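Local coordinates for glia-derived nexin (Homo sapiens, PDB 4DY0), which inhibits serine proteases such as thrombin, trypsin and urokinase, binds heparin, and promotes neurite extension by blocking thrombin, at residues D87-A92 / V168-L173; N93-K98 / L162-A167; I232-A237 / F358-R363; Q271-K276 / P349-V354. All blocks are in the same frame, centred on the assembly; numbering follows the deposited sequence.

Contact 1 (D87-A92 / V168-L173); sequences DIVTVA and VYFKGL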
loop_
_atom_site.group_PDB
_atom_site.type_symbol
_atom_site.label_atom_id
_atom_site.label_comp_id
_atom_site.label_asym_id
_atom_site.label_seq_id
_atom_site.Cartn_x
_atom_site.Cartn_y
_atom_site.Cartn_z
ATOM N N ASP A 87 3.798 -13.488 10.674
ATOM C CA ASP A 87 2.759 -13.055 9.746
ATOM C C ASP A 87 3.451 -12.595 8.471
ATOM O O ASP A 87 4.248 -11.659 8.504
ATOM C CB ASP A 87 1.935 -11.919 10.351
ATOM C CG ASP A 87 1.265 -12.317 11.657
ATOM O OD1 ASP A 87 1.756 -11.902 12.727
ATOM O OD2 ASP A 87 0.254 -13.053 11.617
ATOM N N ILE A 88 3.158 -13.253 7.354
ATOM C CA ILE A 88 3.960 -13.070 6.144
ATOM C C ILE A 88 3.350 -12.136 5.105
ATOM O O ILE A 88 2.263 -12.386 4.586
ATOM C CB ILE A 88 4.300 -14.420 5.472
ATOM C CG1 ILE A 88 4.905 -15.393 6.490
ATOM C CG2 ILE A 88 5.251 -14.210 4.306
ATOM C CD1 ILE A 88 6.161 -14.878 7.168
ATOM N N VAL A 89 4.075 -11.063 4.805
ATOM C CA VAL A 89 3.708 -10.134 3.749
ATOM C C VAL A 89 4.414 -10.526 2.453
ATOM O O VAL A 89 5.644 -10.619 2.415
ATOM C CB VAL A 89 4.132 -8.696 4.110
ATOM C CG1 VAL A 89 3.646 -7.710 3.056
ATOM C CG2 VAL A 89 3.611 -8.318 5.485
ATOM N N THR A 90 3.648 -10.754 1.392
ATOM C CA THR A 90 4.248 -11.108 0.111
ATOM C C THR A 90 4.324 -9.901 -0.808
ATOM O O THR A 90 3.319 -9.233 -1.054
ATOM C CB THR A 90 3.476 -12.235 -0.594
ATOM O OG1 THR A 90 3.360 -13.357 0.287
ATOM C CG2 THR A 90 4.209 -12.667 -1.855
ATOM N N VAL A 91 5.523 -9.630 -1.315
ATOM C CA VAL A 91 5.757 -8.482 -2.180
ATOM C C VAL A 91 6.441 -8.895 -3.477
ATOM O O VAL A 91 7.454 -9.593 -3.461
ATOM C CB VAL A 91 6.628 -7.424 -1.481
ATOM C CG1 VAL A 91 6.787 -6.200 -2.370
ATOM C CG2 VAL A 91 6.015 -7.041 -0.142
ATOM N N ALA A 92 5.882 -8.463 -4.599
ATOM C CA ALA A 92 6.465 -8.762 -5.896
ATOM C C ALA A 92 6.783 -7.471 -6.623
ATOM O O ALA A 92 5.885 -6.692 -6.945
ATOM C CB ALA A 92 5.520 -9.616 -6.720
ATOM N N VAL A 168 1.429 -6.401 -3.605
ATOM C CA VAL A 168 1.525 -6.755 -2.190
ATOM C C VAL A 168 0.315 -7.571 -1.728
ATOM O O VAL A 168 -0.830 -7.192 -1.981
ATOM C CB VAL A 168 1.656 -5.501 -1.298
ATOM C CG1 VAL A 168 1.976 -5.905 0.134
ATOM C CG2 VAL A 168 2.727 -4.571 -1.839
ATOM N N TYR A 169 0.573 -8.694 -1.061
ATOM C CA TYR A 169 -0.500 -9.522 -0.508
ATOM C C TYR A 169 -0.247 -9.812 0.958
ATOM O O TYR A 169 0.900 -9.953 1.376
ATOM C CB TYR A 169 -0.651 -10.846 -1.265
ATOM C CG TYR A 169 -1.613 -11.790 -0.574
ATOM C CD1 TYR A 169 -2.980 -11.718 -0.816
ATOM C CD2 TYR A 169 -1.160 -12.729 0.345
ATOM C CE1 TYR A 169 -3.867 -12.564 -0.174
ATOM C CE2 TYR A 169 -2.040 -13.583 0.994
ATOM C CZ TYR A 169 -3.393 -13.495 0.730
ATOM O OH TYR A 169 -4.278 -14.334 1.367
ATOM N N PHE A 170 -1.320 -9.914 1.739
ATOM C CA PHE A 170 -1.190 -10.196 3.160
ATOM C C PHE A 170 -2.485 -10.761 3.749
ATOM O O PHE A 170 -3.589 -10.434 3.297
ATOM C CB PHE A 170 -0.756 -8.928 3.904
ATOM C CG PHE A 170 -0.645 -9.096 5.395
ATOM C CD1 PHE A 170 0.482 -9.670 5.961
ATOM C CD2 PHE A 170 -1.662 -8.669 6.232
ATOM C CE1 PHE A 170 0.588 -9.826 7.337
ATOM C CE2 PHE A 170 -1.565 -8.821 7.609
ATOM C CZ PHE A 170 -0.437 -9.399 8.161
ATOM N N LYS A 171 -2.340 -11.630 4.744
ATOM C CA LYS A 171 -3.481 -12.106 5.519
ATOM C C LYS A 171 -3.117 -12.217 6.994
ATOM O O LYS A 171 -3.730 -11.569 7.843
ATOM C CB LYS A 171 -4.000 -13.444 4.997
ATOM C CG LYS A 171 -5.246 -13.913 5.726
ATOM C CD LYS A 171 -5.613 -15.344 5.386
ATOM C CE LYS A 171 -6.854 -15.768 6.154
ATOM N NZ LYS A 171 -7.327 -17.117 5.751
ATOM N N GLY A 172 -2.114 -13.034 7.296
ATOM C CA GLY A 172 -1.614 -13.161 8.666
ATOM C C GLY A 172 -2.593 -13.828 9.615
ATOM O O GLY A 172 -3.656 -14.286 9.204
ATOM N N LEU A 173 -2.229 -13.887 10.891
ATOM C CA LEU A 173 -3.081 -14.492 11.901
ATOM C C LEU A 173 -3.230 -13.549 13.090
ATOM O O LEU A 173 -2.241 -13.026 13.604
ATOM C CB LEU A 173 -2.505 -15.841 12.350
ATOM C CG LEU A 173 -2.510 -16.972 11.313
ATOM C CD1 LEU A 173 -1.558 -18.094 11.707
ATOM C CD2 LEU A 173 -3.919 -17.513 11.102
#
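The Phe-170 ring meets the CB of Asp-87 at its edge, CE1 to CB 3.9 Å, while the backbone N of Gly-172, two residues on in the same segment, lies over one face. Val-89 comes at the ring obliquely, its CG2 3.4 Å from CD1 of Phe-170. This is the end of two neighbouring antiparallel strands of the large central sheet of the serpin fold, where 162-170 runs out into a turn. With its CG anti to the backbone N (chi1 178°), Phe-170 swings onto the face of the sheet that carries Val-89 and Val-168, where Tyr-227 meets it edge-to-face and Ile-232 and Phe-372 pack on it; a flat apolar group suits that buried place. Gly-172 takes a positive phi of 68°, and a CB there would run into the CZ of Phe-170. Beyond the turn, Leu-173 N donates to Asp-87 OD2 at 2.7 Å, nearly straight at 173°. OD1 of the same carboxylate accepts from Gly-229 N, which makes Asp-87 a buried acceptor for two separate loops. An asparagine in its place would probably lose one of these two backbone donors, because its NH2 could not accept, and the turn would be less firmly held. Further along, Thr-90 and Tyr-169 form a hydrogen-bonded pair, and on the face of Phe-170 Val-89 CG1 rests 3.8 Å from Val-168 CG1.

Contact 2 (N93-K98 / L162-A167); sequences NAVFVK and LVLVNA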
loop_
_atom_site.group_PDB
_atom_site.type_symbol
_atom_site.label_atom_id
_atom_site.label_comp_id
_atom_site.label_asym_id
_atom_site.label_seq_id
_atom_site.Cartn_x
_atom_site.Cartn_y
_atom_site.Cartn_z
ATOM N N ASN A 93 8.068 -7.243 -6.872
ATOM C CA ASN A 93 8.510 -6.050 -7.577
ATOM C C ASN A 93 9.205 -6.402 -8.886
ATOM O O ASN A 93 10.076 -7.268 -8.922
ATOM C CB ASN A 93 9.428 -5.210 -6.686
ATOM C CG ASN A 93 8.677 -4.515 -5.567
ATOM O OD1 ASN A 93 7.524 -4.118 -5.733
ATOM N ND2 ASN A 93 9.329 -4.360 -4.423
ATOM N N ALA A 94 8.816 -5.729 -9.963
ATOM C CA ALA A 94 9.400 -6.008 -11.268
ATOM C C ALA A 94 9.463 -4.780 -12.165
ATOM O O ALA A 94 8.536 -3.960 -12.196
ATOM C CB ALA A 94 8.637 -7.126 -11.963
ATOM N N VAL A 95 10.573 -4.657 -12.884
ATOM C CA VAL A 95 10.700 -3.673 -13.944
ATOM C C VAL A 95 10.670 -4.413 -15.272
ATOM O O VAL A 95 11.623 -5.120 -15.621
ATOM C CB VAL A 95 12.014 -2.881 -13.842
ATOM C CG1 VAL A 95 12.137 -1.913 -15.008
ATOM C CG2 VAL A 95 12.080 -2.135 -12.521
ATOM N N PHE A 96 9.567 -4.270 -15.999
ATOM C CA PHE A 96 9.414 -4.933 -17.287
ATOM C C PHE A 96 9.893 -4.035 -18.409
ATOM O O PHE A 96 9.363 -2.942 -18.611
ATOM C CB PHE A 96 7.964 -5.350 -17.518
ATOM C CG PHE A 96 7.511 -6.454 -16.618
ATOM C CD1 PHE A 96 6.818 -6.173 -15.451
ATOM C CD2 PHE A 96 7.791 -7.773 -16.927
ATOM C CE1 PHE A 96 6.404 -7.193 -14.612
ATOM C CE2 PHE A 96 7.379 -8.795 -16.093
ATOM C CZ PHE A 96 6.681 -8.502 -14.931
ATOM N N VAL A 97 10.834 -4.576 -19.138
ATOM C CA VAL A 97 11.536 -3.852 -20.133
ATOM C C VAL A 97 11.592 -4.630 -21.446
ATOM O O VAL A 97 11.611 -5.812 -21.453
ATOM C CB VAL A 97 12.867 -3.524 -19.565
ATOM C CG1 VAL A 97 13.730 -4.702 -19.611
ATOM C CG2 VAL A 97 13.430 -2.385 -20.249
ATOM N N LYS A 98 11.582 -3.958 -22.565
ATOM C CA LYS A 98 11.509 -4.659 -23.833
ATOM C C LYS A 98 12.702 -5.614 -24.138
ATOM O O LYS A 98 12.532 -6.737 -24.539
ATOM C CB LYS A 98 11.332 -3.640 -24.942
ATOM C CG LYS A 98 10.431 -4.056 -26.008
ATOM C CD LYS A 98 10.594 -3.197 -27.181
ATOM C CE LYS A 98 9.365 -3.154 -28.015
ATOM N N LEU A 162 8.738 0.620 -21.015
ATOM C CA LEU A 162 9.020 0.376 -19.604
ATOM C C LEU A 162 7.765 0.436 -18.730
ATOM O O LEU A 162 7.001 1.403 -18.781
ATOM C CB LEU A 162 10.066 1.374 -19.101
ATOM C CG LEU A 162 10.677 1.136 -17.720
ATOM C CD1 LEU A 162 11.260 -0.255 -17.636
ATOM C CD2 LEU A 162 11.749 2.172 -17.445
ATOM N N VAL A 163 7.564 -0.606 -17.930
ATOM C CA VAL A 163 6.427 -0.682 -17.023
ATOM C C VAL A 163 6.855 -1.235 -15.672
ATOM O O VAL A 163 7.429 -2.318 -15.596
ATOM C CB VAL A 163 5.312 -1.586 -17.588
ATOM C CG1 VAL A 163 4.284 -1.887 -16.517
ATOM C CG2 VAL A 163 4.660 -0.941 -18.802
ATOM N N LEU A 164 6.574 -0.489 -14.610
ATOM C CA LEU A 164 6.886 -0.931 -13.256
ATOM C C LEU A 164 5.704 -1.657 -12.645
ATOM O O LEU A 164 4.556 -1.296 -12.890
ATOM C CB LEU A 164 7.234 0.264 -12.371
ATOM C CG LEU A 164 8.701 0.652 -12.236
ATOM C CD1 LEU A 164 9.397 -0.295 -11.277
ATOM C CD2 LEU A 164 9.378 0.664 -13.599
ATOM N N VAL A 165 5.986 -2.672 -11.836
ATOM C CA VAL A 165 4.931 -3.363 -11.114
ATOM C C VAL A 165 5.283 -3.592 -9.652
ATOM O O VAL A 165 6.360 -4.090 -9.330
ATOM C CB VAL A 165 4.591 -4.706 -11.761
ATOM C CG1 VAL A 165 3.616 -5.467 -10.887
ATOM C CG2 VAL A 165 4.005 -4.485 -13.140
ATOM N N ASN A 166 4.362 -3.215 -8.772
ATOM C CA ASN A 166 4.469 -3.511 -7.348
ATOM C C ASN A 166 3.206 -4.203 -6.856
ATOM O O ASN A 166 2.118 -3.628 -6.917
ATOM C CB ASN A 166 4.690 -2.234 -6.543
ATOM C CG ASN A 166 4.641 -2.479 -5.047
ATOM O OD1 ASN A 166 3.928 -1.793 -4.315
ATOM N ND2 ASN A 166 5.392 -3.470 -4.587
ATOM N N ALA A 167 3.350 -5.435 -6.373
ATOM C CA ALA A 167 2.209 -6.206 -5.889
ATOM C C ALA A 167 2.424 -6.647 -4.452
ATOM O O ALA A 167 3.472 -7.200 -4.115
ATOM C CB ALA A 167 1.970 -7.409 -6.780
#
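Val-165 O is gripped by two groups of the facing strand: Ala-94 N donates to it at 3.0 Å, and the CA of Asn-93 lies 3.4 Å away in a CA-H...O contact. On the same side of the sheet as Val-95 and Leu-164, the amides of Asn-93 and Asn-166 lie alongside each other with their planes 38° apart. ND2 of Asn-166 gives a hydrogen to OD1 of Asn-93 on a lone pair in the carbonyl plane; the modelled separation is so short that its exact length is doubtful. The bond is bent, 140° at the hydrogen. An amide, able both to give and to accept, suits a buried spot between strands. A leucine replacing Asn-93 would probably leave this buried NH2 without its acceptor and the Asn-166 amide freer to turn. The two strands run antiparallel in the central sheet of the serpin fold, in the region that in serpins is called the shutter, with helix 36-47 packed on the face that carries Asn-93 and Leu-164: Met-45 touches both, and Val-42 touches Asn-166. OD1 of Asn-166 accepts from Gln-322 on strand 319-328, so one side chain ties three strands together. Branched aliphatics, suited to a buried face, continue along it, Val-95 CG2 standing 3.5 Å from Leu-164 CD1, and Val-97 CG2 reaching Leu-162 CD1 at 4.0 Å. On the other face, Phe-96 turns its CG beside the backbone N (chi1 -69°), which brings the ring edge to Val-165, CE1 to CG2 3.9 Å. Helix 127-141 packs here, Trp-137 meeting the Phe-96 ring edge-to-face.

Contact 3 (I232-A237 / F358-R363); sequences ISMLIA and FLFFIR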
loop_
_atom_site.group_PDB
_atom_site.type_symbol
_atom_site.label_atom_id
_atom_site.label_comp_id
_atom_site.label_asym_id
_atom_site.label_seq_id
_atom_site.Cartn_x
_atom_site.Cartn_y
_atom_site.Cartn_z
ATOM N N ILE A 232 3.370 -6.834 13.355
ATOM C CA ILE A 232 2.455 -6.188 12.424
ATOM C C ILE A 232 1.072 -6.024 13.044
ATOM O O ILE A 232 0.601 -6.896 13.771
ATOM C CB ILE A 232 2.331 -6.989 11.111
ATOM C CG1 ILE A 232 3.710 -7.169 10.469
ATOM C CG2 ILE A 232 1.360 -6.298 10.155
ATOM C CD1 ILE A 232 3.702 -8.024 9.221
ATOM N N SER A 233 0.420 -4.905 12.760
ATOM C CA SER A 233 -0.919 -4.676 13.284
ATOM C C SER A 233 -1.776 -3.892 12.302
ATOM O O SER A 233 -1.270 -3.140 11.472
ATOM C CB SER A 233 -0.861 -3.960 14.636
ATOM O OG SER A 233 -0.147 -2.744 14.529
ATOM N N MET A 234 -3.082 -4.095 12.389
ATOM C CA MET A 234 -4.011 -3.318 11.600
ATOM C C MET A 234 -4.513 -2.144 12.433
ATOM O O MET A 234 -4.777 -2.285 13.629
ATOM C CB MET A 234 -5.191 -4.179 11.156
ATOM C CG MET A 234 -6.257 -3.389 10.408
ATOM S SD MET A 234 -7.633 -4.395 9.828
ATOM C CE MET A 234 -6.870 -5.258 8.456
ATOM N N LEU A 235 -4.629 -0.984 11.796
ATOM C CA LEU A 235 -5.229 0.178 12.427
ATOM C C LEU A 235 -6.483 0.541 11.651
ATOM O O LEU A 235 -6.487 0.507 10.420
ATOM C CB LEU A 235 -4.251 1.352 12.440
ATOM C CG LEU A 235 -3.191 1.365 13.547
ATOM C CD1 LEU A 235 -2.609 -0.012 13.780
ATOM C CD2 LEU A 235 -2.091 2.353 13.204
ATOM N N ILE A 236 -7.551 0.870 12.371
ATOM C CA ILE A 236 -8.820 1.212 11.736
ATOM C C ILE A 236 -9.386 2.496 12.320
ATOM O O ILE A 236 -9.398 2.686 13.541
ATOM C CB ILE A 236 -9.863 0.095 11.910
ATOM C CG1 ILE A 236 -9.323 -1.225 11.366
ATOM C CG2 ILE A 236 -11.175 0.476 11.226
ATOM C CD1 ILE A 236 -10.363 -2.317 11.278
ATOM N N ALA A 237 -9.845 3.381 11.440
ATOM C CA ALA A 237 -10.459 4.629 11.868
ATOM C C ALA A 237 -11.714 4.916 11.052
ATOM O O ALA A 237 -11.751 4.690 9.838
ATOM C CB ALA A 237 -9.471 5.777 11.745
ATOM N N PHE A 358 -14.750 3.257 6.033
ATOM C CA PHE A 358 -13.668 3.357 7.008
ATOM C C PHE A 358 -12.280 3.389 6.381
ATOM O O PHE A 358 -12.097 3.050 5.211
ATOM C CB PHE A 358 -13.746 2.209 8.026
ATOM C CG PHE A 358 -13.556 0.835 7.426
ATOM C CD1 PHE A 358 -14.608 0.187 6.790
ATOM C CD2 PHE A 358 -12.335 0.183 7.520
ATOM C CE1 PHE A 358 -14.444 -1.082 6.245
ATOM C CE2 PHE A 358 -12.159 -1.090 6.978
ATOM C CZ PHE A 358 -13.217 -1.720 6.339
ATOM N N LEU A 359 -11.306 3.800 7.184
ATOM C CA LEU A 359 -9.913 3.827 6.780
ATOM C C LEU A 359 -9.163 2.747 7.544
ATOM O O LEU A 359 -9.465 2.479 8.703
ATOM C CB LEU A 359 -9.302 5.186 7.117
ATOM C CG LEU A 359 -7.846 5.389 6.698
ATOM C CD1 LEU A 359 -7.792 5.920 5.280
ATOM C CD2 LEU A 359 -7.146 6.342 7.648
ATOM N N PHE A 360 -8.179 2.127 6.907
ATOM C CA PHE A 360 -7.347 1.180 7.626
ATOM C C PHE A 360 -5.894 1.237 7.188
ATOM O O PHE A 360 -5.596 1.543 6.029
ATOM C CB PHE A 360 -7.904 -0.246 7.527
ATOM C CG PHE A 360 -7.596 -0.938 6.234
ATOM C CD1 PHE A 360 -8.525 -0.969 5.210
ATOM C CD2 PHE A 360 -6.381 -1.589 6.052
ATOM C CE1 PHE A 360 -8.241 -1.623 4.015
ATOM C CE2 PHE A 360 -6.093 -2.242 4.865
ATOM C CZ PHE A 360 -7.023 -2.260 3.846
ATOM N N PHE A 361 -5.003 0.966 8.139
ATOM C CA PHE A 361 -3.575 0.846 7.879
ATOM C C PHE A 361 -3.129 -0.555 8.243
ATOM O O PHE A 361 -3.693 -1.177 9.139
ATOM C CB PHE A 361 -2.774 1.800 8.770
ATOM C CG PHE A 361 -2.929 3.245 8.431
ATOM C CD1 PHE A 361 -3.745 4.063 9.194
ATOM C CD2 PHE A 361 -2.231 3.801 7.370
ATOM C CE1 PHE A 361 -3.878 5.405 8.893
ATOM C CE2 PHE A 361 -2.358 5.140 7.064
ATOM C CZ PHE A 361 -3.185 5.946 7.826
ATOM N N ILE A 362 -2.100 -1.036 7.562
ATOM C CA ILE A 362 -1.349 -2.189 8.022
ATOM C C ILE A 362 0.064 -1.689 8.287
ATOM O O ILE A 362 0.738 -1.209 7.380
ATOM C CB ILE A 362 -1.321 -3.327 6.979
ATOM C CG1 ILE A 362 -2.726 -3.873 6.751
ATOM C CG2 ILE A 362 -0.404 -4.458 7.441
ATOM C CD1 ILE A 362 -3.279 -4.598 7.951
ATOM N N ARG A 363 0.503 -1.789 9.536
ATOM C CA ARG A 363 1.772 -1.206 9.943
ATOM C C ARG A 363 2.769 -2.264 10.414
ATOM O O ARG A 363 2.417 -3.174 11.164
ATOM C CB ARG A 363 1.526 -0.189 11.057
ATOM C CG ARG A 363 2.716 0.674 11.420
ATOM C CD ARG A 363 2.272 1.818 12.328
ATOM N NE ARG A 363 3.353 2.759 12.602
ATOM C CZ ARG A 363 4.146 2.696 13.667
ATOM N NH1 ARG A 363 5.109 3.594 13.838
ATOM N NH2 ARG A 363 3.978 1.730 14.561
#
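Met-234 and Ile-362, a non-hydrogen-bonded antiparallel pair, meet through their ends, CE of the methionine 3.7 Å from CD1 of the isoleucine. The methionine leaves the backbone with CG anti to its N (chi1 176°) and bends only at the last torsion (chi3 -74°), bringing its methyl to the end of the isoleucine, which it crosses at a slant. On the same face Ile-232 CG2 lies 3.7 Å from Ile-362 CG2, and Ile-236 CG2 approaches the Phe-358 ring obliquely at CD2, 3.9 Å away. The reverse face pairs Leu-235 with Phe-361, whose CB atoms are 4.0 Å apart; that leucine CB sits at the edge of the phenyl ring. Six backbone bonds hold the register, Leu-235 N to Phe-361 O and Phe-361 N to Leu-235 O both 2.8 Å. Farther out, Ile-326 of the central sheet touches Met-234, Phe-360 and Ile-362, while helix 255-262 packs against Leu-235, Ala-237 and Arg-363. These strands form the middle of sheet B of the serpin fold, clasped between the central sheet and a helix. At one end the chemistry turns polar: the NH2 of Arg-363 bonds Asn-365, and Ser-233 OG bonds both Asn-365 and Glu-224. Large aliphatic and aromatic residues suit both buried faces, and with six main-chain bonds between the strands the contact probably depends on packing and backbone bonding more than on charge.

Contact 4 (Q271-K276 / P349-V354); sequences QVILPK and PPWFIV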
loop_
_atom_site.group_PDB
_atom_site.type_symbol
_atom_site.label_atom_id
_atom_site.label_comp_id
_atom_site.label_asym_id
_atom_site.label_seq_id
_atom_site.Cartn_x
_atom_site.Cartn_y
_atom_site.Cartn_z
ATOM N N GLN A 271 -16.226 -4.552 22.483
ATOM C CA GLN A 271 -16.920 -5.389 21.509
ATOM C C GLN A 271 -16.579 -4.914 20.101
ATOM O O GLN A 271 -17.055 -3.866 19.660
ATOM C CB GLN A 271 -18.433 -5.342 21.723
ATOM C CG GLN A 271 -19.008 -6.562 22.433
ATOM C CD GLN A 271 -19.054 -7.793 21.542
ATOM O OE1 GLN A 271 -19.402 -8.883 21.993
ATOM N NE2 GLN A 271 -18.708 -7.623 20.271
ATOM N N VAL A 272 -15.747 -5.679 19.403
ATOM C CA VAL A 272 -15.331 -5.324 18.051
ATOM C C VAL A 272 -16.210 -6.010 17.019
ATOM O O VAL A 272 -16.469 -7.206 17.109
ATOM C CB VAL A 272 -13.866 -5.712 17.781
ATOM C CG1 VAL A 272 -13.461 -5.299 16.373
ATOM C CG2 VAL A 272 -12.946 -5.071 18.814
ATOM N N ILE A 273 -16.677 -5.241 16.044
ATOM C CA ILE A 273 -17.477 -5.791 14.960
ATOM C C ILE A 273 -16.947 -5.249 13.635
ATOM O O ILE A 273 -16.929 -4.038 13.403
ATOM C CB ILE A 273 -18.968 -5.503 15.171
ATOM C CG1 ILE A 273 -19.455 -6.253 16.416
ATOM C CG2 ILE A 273 -19.788 -5.908 13.948
ATOM C CD1 ILE A 273 -20.947 -6.417 16.492
ATOM N N LEU A 274 -16.501 -6.166 12.784
ATOM C CA LEU A 274 -15.629 -5.844 11.660
ATOM C C LEU A 274 -16.040 -6.674 10.447
ATOM O O LEU A 274 -16.241 -7.881 10.567
ATOM C CB LEU A 274 -14.194 -6.209 12.049
ATOM C CG LEU A 274 -12.981 -5.575 11.376
ATOM C CD1 LEU A 274 -11.796 -6.505 11.528
ATOM C CD2 LEU A 274 -13.239 -5.295 9.915
ATOM N N PRO A 275 -16.177 -6.039 9.274
ATOM C CA PRO A 275 -16.504 -6.829 8.098
ATOM C C PRO A 275 -15.468 -7.914 7.843
ATOM O O PRO A 275 -14.260 -7.663 7.915
ATOM C CB PRO A 275 -16.462 -5.802 6.968
ATOM C CG PRO A 275 -16.827 -4.528 7.629
ATOM C CD PRO A 275 -16.176 -4.597 8.982
ATOM N N LYS A 276 -15.943 -9.121 7.574
ATOM C CA LYS A 276 -15.084 -10.176 7.069
ATOM C C LYS A 276 -15.089 -10.033 5.551
ATOM O O LYS A 276 -16.130 -10.182 4.916
ATOM C CB LYS A 276 -15.622 -11.543 7.492
ATOM C CG LYS A 276 -15.299 -12.669 6.520
ATOM C CD LYS A 276 -15.286 -14.025 7.212
ATOM C CE LYS A 276 -15.109 -15.137 6.196
ATOM N NZ LYS A 276 -14.034 -16.074 6.606
ATOM N N PRO A 349 -19.266 -2.350 28.390
ATOM C CA PRO A 349 -18.147 -2.137 27.504
ATOM C C PRO A 349 -18.539 -1.330 26.330
ATOM O O PRO A 349 -19.598 -1.457 25.811
ATOM C CB PRO A 349 -17.826 -3.532 27.037
ATOM C CG PRO A 349 -18.956 -4.236 27.218
ATOM C CD PRO A 349 -19.662 -3.740 28.372
ATOM N N PRO A 350 -17.636 -0.504 25.911
ATOM C CA PRO A 350 -17.831 0.281 24.693
ATOM C C PRO A 350 -17.792 -0.602 23.446
ATOM O O PRO A 350 -17.248 -1.708 23.481
ATOM C CB PRO A 350 -16.644 1.249 24.704
ATOM C CG PRO A 350 -15.598 0.558 25.526
ATOM C CD PRO A 350 -16.346 -0.219 26.565
ATOM N N TRP A 351 -18.375 -0.115 22.357
ATOM C CA TRP A 351 -18.407 -0.865 21.107
ATOM C C TRP A 351 -17.563 -0.187 20.041
ATOM O O TRP A 351 -17.458 1.038 20.007
ATOM C CB TRP A 351 -19.847 -1.014 20.613
ATOM C CG TRP A 351 -20.662 -1.941 21.452
ATOM C CD1 TRP A 351 -20.950 -1.802 22.779
ATOM C CD2 TRP A 351 -21.299 -3.151 21.028
ATOM N NE1 TRP A 351 -21.725 -2.852 23.207
ATOM C CE2 TRP A 351 -21.953 -3.695 22.151
ATOM C CE3 TRP A 351 -21.378 -3.829 19.808
ATOM C CZ2 TRP A 351 -22.678 -4.885 22.090
ATOM C CZ3 TRP A 351 -22.100 -5.012 19.749
ATOM C CH2 TRP A 351 -22.739 -5.527 20.885
ATOM N N PHE A 352 -16.941 -0.996 19.187
ATOM C CA PHE A 352 -16.274 -0.485 18.001
ATOM C C PHE A 352 -16.830 -1.224 16.789
ATOM O O PHE A 352 -16.344 -2.296 16.418
ATOM C CB PHE A 352 -14.763 -0.657 18.099
ATOM C CG PHE A 352 -13.991 0.197 17.126
ATOM C CD1 PHE A 352 -13.387 1.374 17.542
ATOM C CD2 PHE A 352 -13.873 -0.174 15.796
ATOM C CE1 PHE A 352 -12.677 2.162 16.652
ATOM C CE2 PHE A 352 -13.164 0.612 14.900
ATOM C CZ PHE A 352 -12.564 1.780 15.330
ATOM N N ILE A 353 -17.870 -0.650 16.193
ATOM C CA ILE A 353 -18.587 -1.308 15.111
ATOM C C ILE A 353 -18.280 -0.656 13.773
ATOM O O ILE A 353 -18.653 0.491 13.530
ATOM C CB ILE A 353 -20.108 -1.280 15.340
ATOM C CG1 ILE A 353 -20.447 -1.845 16.722
ATOM C CG2 ILE A 353 -20.825 -2.051 14.235
ATOM C CD1 ILE A 353 -21.841 -1.491 17.202
ATOM N N VAL A 354 -17.607 -1.402 12.907
ATOM C CA VAL A 354 -17.217 -0.893 11.607
ATOM C C VAL A 354 -18.335 -1.121 10.594
ATOM O O VAL A 354 -18.280 -2.065 9.809
ATOM C CB VAL A 354 -15.927 -1.575 11.124
ATOM C CG1 VAL A 354 -15.567 -1.107 9.732
ATOM C CG2 VAL A 354 -14.794 -1.288 12.093
#
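Trp-351 turns its CG anti to its carbonyl carbon (chi1 -71°), and Gln-271 bends at chi2 (-74°), which together lay the glutamine chain along the indole. This is a parallel pairing in sheet C of the serpin fold, where 351-353, the strand that follows the reactive loop, joins the long strand 266-284; the predicted reactive bond at Arg-346 and Ser-347 lies just upstream. The CB of Gln-271 stands over one face of the six-membered ring in a CH-pi contact, 3.8 Å from its centroid and 16° off the normal, and the amide beyond lies nearly parallel to the ring. Such a long flexible chain can shield part of an otherwise exposed tryptophan. At the ring edge, Ile-273 CD1 reaches Trp-351 CZ3 at 3.7 Å, and Ile-273 also sets its CG2 4.0 Å from that of Ile-353. On the opposite face of the sheet from Trp-351, Phe-352 packs on Ile-223 and Leu-238, a buried place that suits a large apolar ring. Backbone bonds fix the parallel register, the first being Gln-271 N to Pro-350 O at 3.2 Å. At the Val-354 end, where a proline lacks an N-H to give, Pro-275 CD lies 3.6 Å from Val-354 CG1.

Contacts 1 and 2 are successive lengths of the same antiparallel strand pair, joined by a probable Ala-92 N to Ala-167 O bond; contact 1 is the partly buried end near Leu-173, with its carboxylate gripping turns, and contact 2 the buried stretch with an amide pair. Contact 3 is also buried and almost wholly apolar, and Ile-232 CD1 packs on Val-89 and Phe-170 of contact 1. Contact 4 is the one parallel pairing and lies farther out, with an exposed tryptophan at its edge; its inner residues Phe-352, Val-354 and Leu-274 touch Ile-236 of contact 3. Contacts 2 and 4 are the most widely separated, about 39 Å between centres.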